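Long-range contact in extracellular solute-binding protein, family 5 (Chelativorans sp., PDB 6WM6), which binds EDTA and related aminopolycarboxylates in the periplasm, probably delivering them to an ABC transporter for uptake: residues F134-R144 against S154-Q165. Sequence-based numbering, arbitrary orientation.
Sequences FIYFWKTQNRR and SYGHDFIETLEQ. With SO4 (sulfate ion), chain D.
The backbone oxygen of Ile160 is gripped by two side chains that reach it from opposite faces of its carbonyl plane: Trp138 through its indole N-H and Arg144 through its guanidinium. Trp138 NE1 lies 3.0 Å from Ile160 O, which sits in the indole plane although the donor stands above the carbonyl plane. Arg144 NH2 approaches the same oxygen to 2.8 Å, while its NH1 meets Asp158 O on a lone pair at 2.9 Å and nearly straight (168°). One guanidinium edge thus spans two carbonyls where the 3-10 turn 157-159 runs into the strand.

CB of Leu163 makes a CH-pi contact 3.9 Å from the Trp138 six-membered ring centroid, Ile160 CG2 lies over the rim of that face, and Asn142 ND2 over the opposite one. With CG anti to the backbone N (chi1 168°), the ring of Trp138 swings from the helix toward the strand. Replacing the indole by an alanine is likely to leave Ile160 O with one donor fewer and open a gap beside Leu163 CB.

Residues 134-141 of helix 131-141 run nearly antiparallel to strand 160-165, an outermost strand of a four-stranded antiparallel sheet in this solute-binding protein. Toward the helix's amino end, the side chains of Ile135 and Leu163 lie alongside in opposite senses, Ile135 CG1 4.0 Å from Leu163 CG.

One turn before the helix ends, Phe137 turns its edge to the face of His157, planes at 86°, while CG of Gln141 lies over the rim of one His157 face. His157 ND1 donates to Ser154 O, while its NE2 accepts from Phe187 N. Ser154 OG gives its proton to Gln141 O, 2.7 Å away; beyond it, Arg143 NH2 and Ser154 N share one oxygen of a sulfate, probably from the crystallisation liquor.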
ATOM      1  N   PHE A 134       1.737 -20.222 -13.328  1.00 18.05           N
ATOM      2  CA  PHE A 134       2.172 -18.942 -13.879  1.00 20.12           C
ATOM      3  C   PHE A 134       1.268 -18.536 -15.041  1.00 18.69           C
ATOM      4  O   PHE A 134       0.848 -17.382 -15.128  1.00 18.08           O
ATOM      5  CB  PHE A 134       3.637 -19.020 -14.349  1.00 19.17           C
ATOM      6  CG  PHE A 134       4.656 -18.902 -13.239  1.00 18.07           C
ATOM      7  CD1 PHE A 134       4.822 -19.918 -12.312  1.00 18.73           C
ATOM      8  CD2 PHE A 134       5.464 -17.782 -13.151  1.00 17.93           C
ATOM      9  CE1 PHE A 134       5.769 -19.800 -11.296  1.00 19.89           C
ATOM     10  CE2 PHE A 134       6.414 -17.656 -12.141  1.00 18.98           C
ATOM     11  CZ  PHE A 134       6.558 -18.672 -11.220  1.00 19.03           C
ATOM     12  N   ILE A 135       0.963 -19.472 -15.944  1.00 18.02           N
ATOM     13  CA  ILE A 135       0.171 -19.156 -17.127  1.00 18.67           C
ATOM     14  C   ILE A 135      -1.241 -18.742 -16.745  1.00 17.85           C
ATOM     15  O   ILE A 135      -1.775 -17.758 -17.284  1.00 20.33           O
ATOM     16  CB  ILE A 135       0.204 -20.346 -18.110  1.00 19.75           C
ATOM     17  CG1 ILE A 135       1.601 -20.429 -18.725  1.00 21.92           C
ATOM     18  CG2 ILE A 135      -0.841 -20.182 -19.195  1.00 21.97           C
ATOM     19  CD1 ILE A 135       1.887 -21.731 -19.443  1.00 22.65           C
ATOM     20  N   TYR A 136      -1.871 -19.462 -15.808  1.00 19.05           N
ATOM     21  CA  TYR A 136      -3.206 -19.068 -15.367  1.00 19.37           C
ATOM     22  C   TYR A 136      -3.195 -17.644 -14.825  1.00 19.86           C
ATOM     23  O   TYR A 136      -4.019 -16.806 -15.218  1.00 19.94           O
ATOM     24  CB  TYR A 136      -3.749 -20.044 -14.319  1.00 21.37           C
ATOM     25  CG  TYR A 136      -5.079 -19.629 -13.737  1.00 21.41           C
ATOM     26  CD1 TYR A 136      -6.264 -19.985 -14.363  1.00 22.20           C
ATOM     27  CD2 TYR A 136      -5.157 -18.875 -12.582  1.00 20.65           C
ATOM     28  CE1 TYR A 136      -7.502 -19.604 -13.831  1.00 22.09           C
ATOM     29  CE2 TYR A 136      -6.373 -18.480 -12.051  1.00 20.72           C
ATOM     30  CZ  TYR A 136      -7.540 -18.847 -12.680  1.00 22.19           C
ATOM     31  OH  TYR A 136      -8.736 -18.439 -12.136  1.00 22.50           O
ATOM     32  N   PHE A 137      -2.265 -17.337 -13.926  1.00 19.25           N
ATOM     33  CA  PHE A 137      -2.280 -16.006 -13.338  1.00 17.30           C
ATOM     34  C   PHE A 137      -2.056 -14.928 -14.387  1.00 17.86           C
ATOM     35  O   PHE A 137      -2.763 -13.909 -14.413  1.00 18.87           O
ATOM     36  CB  PHE A 137      -1.242 -15.893 -12.231  1.00 17.72           C
ATOM     37  CG  PHE A 137      -1.341 -14.610 -11.454  1.00 17.35           C
ATOM     38  CD1 PHE A 137      -2.517 -14.281 -10.802  1.00 18.32           C
ATOM     39  CD2 PHE A 137      -0.291 -13.716 -11.409  1.00 17.79           C
ATOM     40  CE1 PHE A 137      -2.641 -13.114 -10.090  1.00 19.80           C
ATOM     41  CE2 PHE A 137      -0.396 -12.530 -10.685  1.00 18.36           C
ATOM     42  CZ  PHE A 137      -1.573 -12.230 -10.025  1.00 20.40           C
ATOM     43  N   TRP A 138      -1.054 -15.125 -15.253  1.00 18.03           N
ATOM     44  CA  TRP A 138      -0.813 -14.180 -16.342  1.00 17.93           C
ATOM     45  C   TRP A 138      -2.056 -13.954 -17.194  1.00 19.74           C
ATOM     46  O   TRP A 138      -2.396 -12.805 -17.510  1.00 20.22           O
ATOM     47  CB  TRP A 138       0.338 -14.712 -17.199  1.00 19.66           C
ATOM     48  CG  TRP A 138       0.564 -14.025 -18.530  1.00 19.40           C
ATOM     49  CD1 TRP A 138       0.967 -12.749 -18.738  1.00 20.73           C
ATOM     50  CD2 TRP A 138       0.437 -14.630 -19.816  1.00 20.48           C
ATOM     51  NE1 TRP A 138       1.079 -12.506 -20.098  1.00 21.28           N
ATOM     52  CE2 TRP A 138       0.774 -13.654 -20.770  1.00 20.68           C
ATOM     53  CE3 TRP A 138       0.085 -15.916 -20.255  1.00 21.81           C
ATOM     54  CZ2 TRP A 138       0.752 -13.903 -22.138  1.00 22.15           C
ATOM     55  CZ3 TRP A 138       0.060 -16.166 -21.607  1.00 23.93           C
ATOM     56  CH2 TRP A 138       0.398 -15.162 -22.541  1.00 23.48           C
ATOM     57  N   LYS A 139      -2.770 -15.029 -17.535  1.00 18.95           N
ATOM     58  CA  LYS A 139      -3.979 -14.875 -18.346  1.00 21.42           C
ATOM     59  C   LYS A 139      -5.052 -14.076 -17.618  1.00 21.65           C
ATOM     60  O   LYS A 139      -5.777 -13.307 -18.254  1.00 23.59           O
ATOM     61  CB  LYS A 139      -4.518 -16.239 -18.789  1.00 22.60           C
ATOM     62  CG  LYS A 139      -3.664 -16.880 -19.866  1.00 24.44           C
ATOM     63  CD  LYS A 139      -4.312 -18.121 -20.467  1.00 28.02           C
ATOM     64  CE  LYS A 139      -3.441 -18.653 -21.599  1.00 41.05           C
ATOM     65  NZ  LYS A 139      -4.055 -19.805 -22.320  1.00 54.37           N
ATOM     66  N   THR A 140      -5.154 -14.203 -16.291  1.00 19.38           N
ATOM     67  CA  THR A 140      -6.137 -13.393 -15.576  1.00 19.42           C
ATOM     68  C   THR A 140      -5.729 -11.925 -15.514  1.00 20.79           C
ATOM     69  O   THR A 140      -6.592 -11.057 -15.360  1.00 22.01           O
ATOM     70  CB  THR A 140      -6.403 -13.886 -14.139  1.00 19.27           C
ATOM     71  OG1 THR A 140      -5.261 -13.659 -13.292  1.00 19.79           O
ATOM     72  CG2 THR A 140      -6.800 -15.355 -14.113  1.00 20.57           C
ATOM     73  N   GLN A 141      -4.425 -11.628 -15.585  1.00 19.10           N
ATOM     74  CA  GLN A 141      -3.921 -10.283 -15.336  1.00 20.03           C
ATOM     75  C   GLN A 141      -3.540  -9.512 -16.590  1.00 21.21           C
ATOM     76  O   GLN A 141      -3.252  -8.314 -16.474  1.00 22.52           O
ATOM     77  CB  GLN A 141      -2.682 -10.340 -14.433  1.00 18.54           C
ATOM     78  CG  GLN A 141      -2.880 -10.999 -13.076  1.00 18.59           C
ATOM     79  CD  GLN A 141      -3.951 -10.333 -12.239  1.00 18.79           C
ATOM     80  OE1 GLN A 141      -3.808  -9.174 -11.808  1.00 19.99           O
ATOM     81  NE2 GLN A 141      -5.045 -11.042 -12.015  1.00 18.96           N
ATOM     82  N   ASN A 142      -3.487 -10.148 -17.749  1.00 20.41           N
ATOM     83  CA  ASN A 142      -2.849  -9.525 -18.920  1.00 21.77           C
ATOM     84  C   ASN A 142      -3.791  -8.696 -19.784  1.00 25.31           C
ATOM     85  O   ASN A 142      -3.346  -8.183 -20.815  1.00 25.59           O
ATOM     86  CB  ASN A 142      -2.087 -10.555 -19.761  1.00 23.62           C
ATOM     87  CG  ASN A 142      -2.986 -11.517 -20.512  1.00 25.47           C
ATOM     88  OD1 ASN A 142      -4.182 -11.274 -20.697  1.00 24.43           O
ATOM     89  ND2 ASN A 142      -2.407 -12.608 -20.974  1.00 24.38           N
ATOM     90  N   ARG A 143      -5.064  -8.566 -19.401  1.00 25.28           N
ATOM     91  CA  ARG A 143      -6.049  -7.723 -20.073  1.00 27.75           C
ATOM     92  C   ARG A 143      -6.536  -8.297 -21.398  1.00 31.96           C
ATOM     93  O   ARG A 143      -7.458  -7.739 -22.009  1.00 39.16           O
ATOM     94  CB  ARG A 143      -5.479  -6.319 -20.337  1.00 30.65           C
ATOM     95  CG  ARG A 143      -5.019  -5.561 -19.110  1.00 39.62           C
ATOM     96  CD  ARG A 143      -6.192  -5.124 -18.264  1.00 35.36           C
ATOM     97  NE  ARG A 143      -5.842  -4.123 -17.253  1.00 30.70           N
ATOM     98  CZ  ARG A 143      -6.675  -3.724 -16.297  1.00 30.65           C
ATOM     99  NH1 ARG A 143      -7.900  -4.244 -16.238  1.00 31.39           N
ATOM    100  NH2 ARG A 143      -6.306  -2.816 -15.408  1.00 32.56           N
ATOM    101  N   ARG A 144      -5.946  -9.396 -21.863  1.00 26.53           N
ATOM    102  CA  ARG A 144      -6.273  -9.936 -23.182  1.00 30.60           C
ATOM    103  C   ARG A 144      -6.992 -11.274 -23.123  1.00 30.80           C
ATOM    104  O   ARG A 144      -8.064 -11.423 -23.719  1.00 34.09           O
ATOM    105  CB  ARG A 144      -4.996 -10.085 -24.021  1.00 31.72           C
ATOM    106  CG  ARG A 144      -4.319  -8.773 -24.333  1.00 30.70           C
ATOM    107  CD  ARG A 144      -3.113  -8.968 -25.239  1.00 30.12           C
ATOM    108  NE  ARG A 144      -2.105  -9.848 -24.643  1.00 28.28           N
ATOM    109  CZ  ARG A 144      -1.122  -9.431 -23.841  1.00 26.92           C
ATOM    110  NH1 ARG A 144      -1.030  -8.153 -23.505  1.00 25.93           N
ATOM    111  NH2 ARG A 144      -0.261 -10.308 -23.367  1.00 27.85           N
ATOM    112  N   SER A 154      -3.004  -4.542 -13.779  1.00 19.67           N
ATOM    113  CA  SER A 154      -2.144  -5.502 -14.471  1.00 20.55           C
ATOM    114  C   SER A 154      -0.718  -5.457 -13.940  1.00 19.74           C
ATOM    115  O   SER A 154      -0.048  -6.497 -13.857  1.00 19.22           O
ATOM    116  CB  SER A 154      -2.146  -5.229 -15.971  1.00 21.96           C
ATOM    117  OG  SER A 154      -1.472  -6.254 -16.696  1.00 24.53           O
ATOM    118  N   TYR A 155      -0.230  -4.242 -13.656  0.53 20.54           N
ATOM    119  CA  TYR A 155       1.088  -4.010 -13.067  0.53 22.22           C
ATOM    120  C   TYR A 155       2.182  -4.669 -13.888  0.53 19.22           C
ATOM    121  O   TYR A 155       3.191  -5.150 -13.361  0.53 21.85           O
ATOM    122  CB  TYR A 155       1.114  -4.418 -11.609  0.53 19.37           C
ATOM    123  CG  TYR A 155       0.392  -3.440 -10.710  0.53 18.57           C
ATOM    124  CD1 TYR A 155       0.502  -2.069 -10.915  0.53 21.38           C
ATOM    125  CD2 TYR A 155      -0.389  -3.885  -9.659  0.53 19.92           C
ATOM    126  CE1 TYR A 155      -0.142  -1.175 -10.099  0.53 19.11           C
ATOM    127  CE2 TYR A 155      -1.040  -2.989  -8.827  0.53 22.22           C
ATOM    128  CZ  TYR A 155      -0.909  -1.638  -9.056  0.53 20.10           C
ATOM    129  OH  TYR A 155      -1.544  -0.748  -8.234  0.53 22.36           O
ATOM    130  N   GLY A 156       1.985  -4.670 -15.190  1.00 19.87           N
ATOM    131  CA  GLY A 156       2.976  -5.128 -16.125  1.00 19.20           C
ATOM    132  C   GLY A 156       2.762  -6.518 -16.665  1.00 18.70           C
ATOM    133  O   GLY A 156       3.484  -6.907 -17.576  1.00 19.47           O
ATOM    134  N   HIS A 157       1.809  -7.298 -16.129  1.00 18.74           N
ATOM    135  CA  HIS A 157       1.592  -8.629 -16.679  1.00 17.61           C
ATOM    136  C   HIS A 157       1.209  -8.543 -18.152  1.00 19.83           C
ATOM    137  O   HIS A 157       1.525  -9.448 -18.935  1.00 20.10           O
ATOM    138  CB  HIS A 157       0.529  -9.407 -15.880  1.00 18.20           C
ATOM    139  CG  HIS A 157       0.999  -9.860 -14.528  1.00 17.05           C
ATOM    140  ND1 HIS A 157       0.729  -9.146 -13.375  1.00 17.88           N
ATOM    141  CD2 HIS A 157       1.743 -10.931 -14.140  1.00 17.52           C
ATOM    142  CE1 HIS A 157       1.282  -9.765 -12.338  1.00 17.50           C
ATOM    143  NE2 HIS A 157       1.890 -10.853 -12.772  1.00 18.09           N
ATOM    144  N   ASP A 158       0.555  -7.449 -18.556  1.00 18.66           N
ATOM    145  CA  ASP A 158       0.200  -7.265 -19.956  1.00 21.04           C
ATOM    146  C   ASP A 158       1.418  -7.055 -20.858  1.00 21.49           C
ATOM    147  O   ASP A 158       1.288  -7.189 -22.088  1.00 22.35           O
ATOM    148  CB  ASP A 158      -0.842  -6.152 -20.152  1.00 23.16           C
ATOM    149  CG  ASP A 158      -0.455  -4.830 -19.541  1.00 25.61           C
ATOM    150  OD1 ASP A 158       0.520  -4.725 -18.787  1.00 25.26           O
ATOM    151  OD2 ASP A 158      -1.173  -3.832 -19.820  1.00 32.47           O
ATOM    152  N   PHE A 159       2.578  -6.716 -20.304  1.00 19.96           N
ATOM    153  CA  PHE A 159       3.797  -6.572 -21.094  0.57 19.63           C
ATOM    154  C   PHE A 159       4.406  -7.923 -21.457  1.00 21.07           C
ATOM    155  O   PHE A 159       5.284  -7.979 -22.319  1.00 20.87           O
ATOM    156  CB  PHE A 159       4.860  -5.766 -20.341  0.57 20.95           C
ATOM    157  CG  PHE A 159       4.598  -4.286 -20.268  0.57 22.28           C
ATOM    158  CD1 PHE A 159       3.425  -3.788 -19.722  0.57 24.99           C
ATOM    159  CD2 PHE A 159       5.557  -3.383 -20.713  0.57 21.44           C
ATOM    160  CE1 PHE A 159       3.205  -2.412 -19.643  0.57 23.29           C
ATOM    161  CE2 PHE A 159       5.338  -2.019 -20.641  0.57 25.98           C
ATOM    162  CZ  PHE A 159       4.164  -1.537 -20.097  0.57 28.29           C
ATOM    163  N   ILE A 160       3.989  -9.002 -20.796  1.00 19.35           N
ATOM    164  CA  ILE A 160       4.402 -10.348 -21.189  1.00 20.38           C
ATOM    165  C   ILE A 160       3.520 -10.779 -22.358  1.00 20.52           C
ATOM    166  O   ILE A 160       2.288 -10.843 -22.244  1.00 21.53           O
ATOM    167  CB  ILE A 160       4.295 -11.329 -20.013  1.00 18.42           C
ATOM    168  CG1 ILE A 160       5.329 -10.976 -18.928  1.00 18.73           C
ATOM    169  CG2 ILE A 160       4.456 -12.782 -20.497  1.00 20.58           C
ATOM    170  CD1 ILE A 160       5.168 -11.781 -17.644  1.00 18.94           C
ATOM    171  N   GLU A 161       4.143 -11.049 -23.494  1.00 19.47           N
ATOM    172  CA  GLU A 161       3.434 -11.432 -24.709  0.53 21.14           C
ATOM    173  C   GLU A 161       3.331 -12.936 -24.892  1.00 24.03           C
ATOM    174  O   GLU A 161       2.307 -13.421 -25.409  1.00 24.06           O
ATOM    175  CB  GLU A 161       4.162 -10.828 -25.924  0.53 25.41           C
ATOM    176  CG  GLU A 161       3.440 -10.992 -27.242  0.53 26.34           C
ATOM    177  CD  GLU A 161       4.129 -10.234 -28.356  0.53 37.13           C
ATOM    178  OE1 GLU A 161       5.376 -10.264 -28.406  0.53 38.01           O
ATOM    179  OE2 GLU A 161       3.424  -9.597 -29.165  0.53 43.95           O
ATOM    180  N   THR A 162       4.340 -13.684 -24.472  1.00 21.90           N
ATOM    181  CA  THR A 162       4.312 -15.143 -24.507  0.52 23.04           C
ATOM    182  C   THR A 162       4.852 -15.674 -23.188  1.00 21.48           C
ATOM    183  O   THR A 162       5.788 -15.119 -22.607  1.00 21.14           O
ATOM    184  CB  THR A 162       5.083 -15.776 -25.665  0.52 26.19           C
ATOM    185  OG1 THR A 162       6.473 -15.501 -25.553  0.52 23.24           O
ATOM    186  CG2 THR A 162       4.548 -15.273 -27.009  0.52 26.72           C
ATOM    187  N   LEU A 163       4.250 -16.751 -22.711  1.00 21.26           N
ATOM    188  CA  LEU A 163       4.621 -17.362 -21.443  1.00 19.55           C
ATOM    189  C   LEU A 163       4.541 -18.862 -21.647  1.00 20.84           C
ATOM    190  O   LEU A 163       3.441 -19.406 -21.823  1.00 23.66           O
ATOM    191  CB  LEU A 163       3.695 -16.891 -20.325  1.00 22.25           C
ATOM    192  CG  LEU A 163       4.104 -17.267 -18.899  1.00 19.70           C
ATOM    193  CD1 LEU A 163       5.458 -16.727 -18.554  1.00 21.11           C
ATOM    194  CD2 LEU A 163       3.057 -16.718 -17.939  1.00 20.86           C
ATOM    195  N   GLU A 164       5.684 -19.531 -21.642  1.00 21.43           N
ATOM    196  CA  GLU A 164       5.766 -20.939 -22.016  1.00 21.17           C
ATOM    197  C   GLU A 164       6.492 -21.712 -20.931  1.00 22.84           C
ATOM    198  O   GLU A 164       7.219 -21.141 -20.114  1.00 23.13           O
ATOM    199  CB  GLU A 164       6.486 -21.107 -23.361  1.00 26.41           C
ATOM    200  CG  GLU A 164       5.796 -20.339 -24.500  1.00 32.88           C
ATOM    201  CD  GLU A 164       6.446 -20.534 -25.860  1.00 46.97           C
ATOM    202  OE1 GLU A 164       7.642 -20.892 -25.929  1.00 39.76           O
ATOM    203  OE2 GLU A 164       5.748 -20.323 -26.878  1.00 55.00           O
ATOM    204  N   GLN A 165       6.269 -23.017 -20.896  1.00 22.06           N
ATOM    205  CA  GLN A 165       6.919 -23.898 -19.940  1.00 21.09           C
ATOM    206  C   GLN A 165       7.496 -25.105 -20.654  1.00 22.67           C
ATOM    207  O   GLN A 165       7.050 -25.489 -21.744  1.00 25.03           O
ATOM    208  CB  GLN A 165       5.972 -24.360 -18.832  1.00 22.45           C
ATOM    209  CG  GLN A 165       4.830 -25.237 -19.313  1.00 23.10           C
ATOM    210  CD  GLN A 165       3.830 -25.543 -18.219  1.00 25.83           C
ATOM    211  OE1 GLN A 165       4.199 -25.855 -17.080  1.00 24.40           O
ATOM    212  NE2 GLN A 165       2.548 -25.470 -18.554  1.00 26.64           N
TER
HETATM  213  S   SO4 D 603      -2.466  -1.243 -15.310  1.00 28.75           S
HETATM  214  O1  SO4 D 603      -3.642  -2.128 -15.231  1.00 27.10           O
HETATM  215  O2  SO4 D 603      -1.491  -1.636 -14.289  1.00 26.19           O
HETATM  216  O3  SO4 D 603      -2.843   0.140 -15.019  1.00 35.09           O
HETATM  217  O4  SO4 D 603      -1.858  -1.350 -16.630  1.00 31.82           O
HETATM  218  O   HOH W   1      -3.264  -2.790 -18.324  1.00 35.29           O
HETATM  219  O   HOH W   2      -0.041 -12.149 -25.529  1.00 37.46           O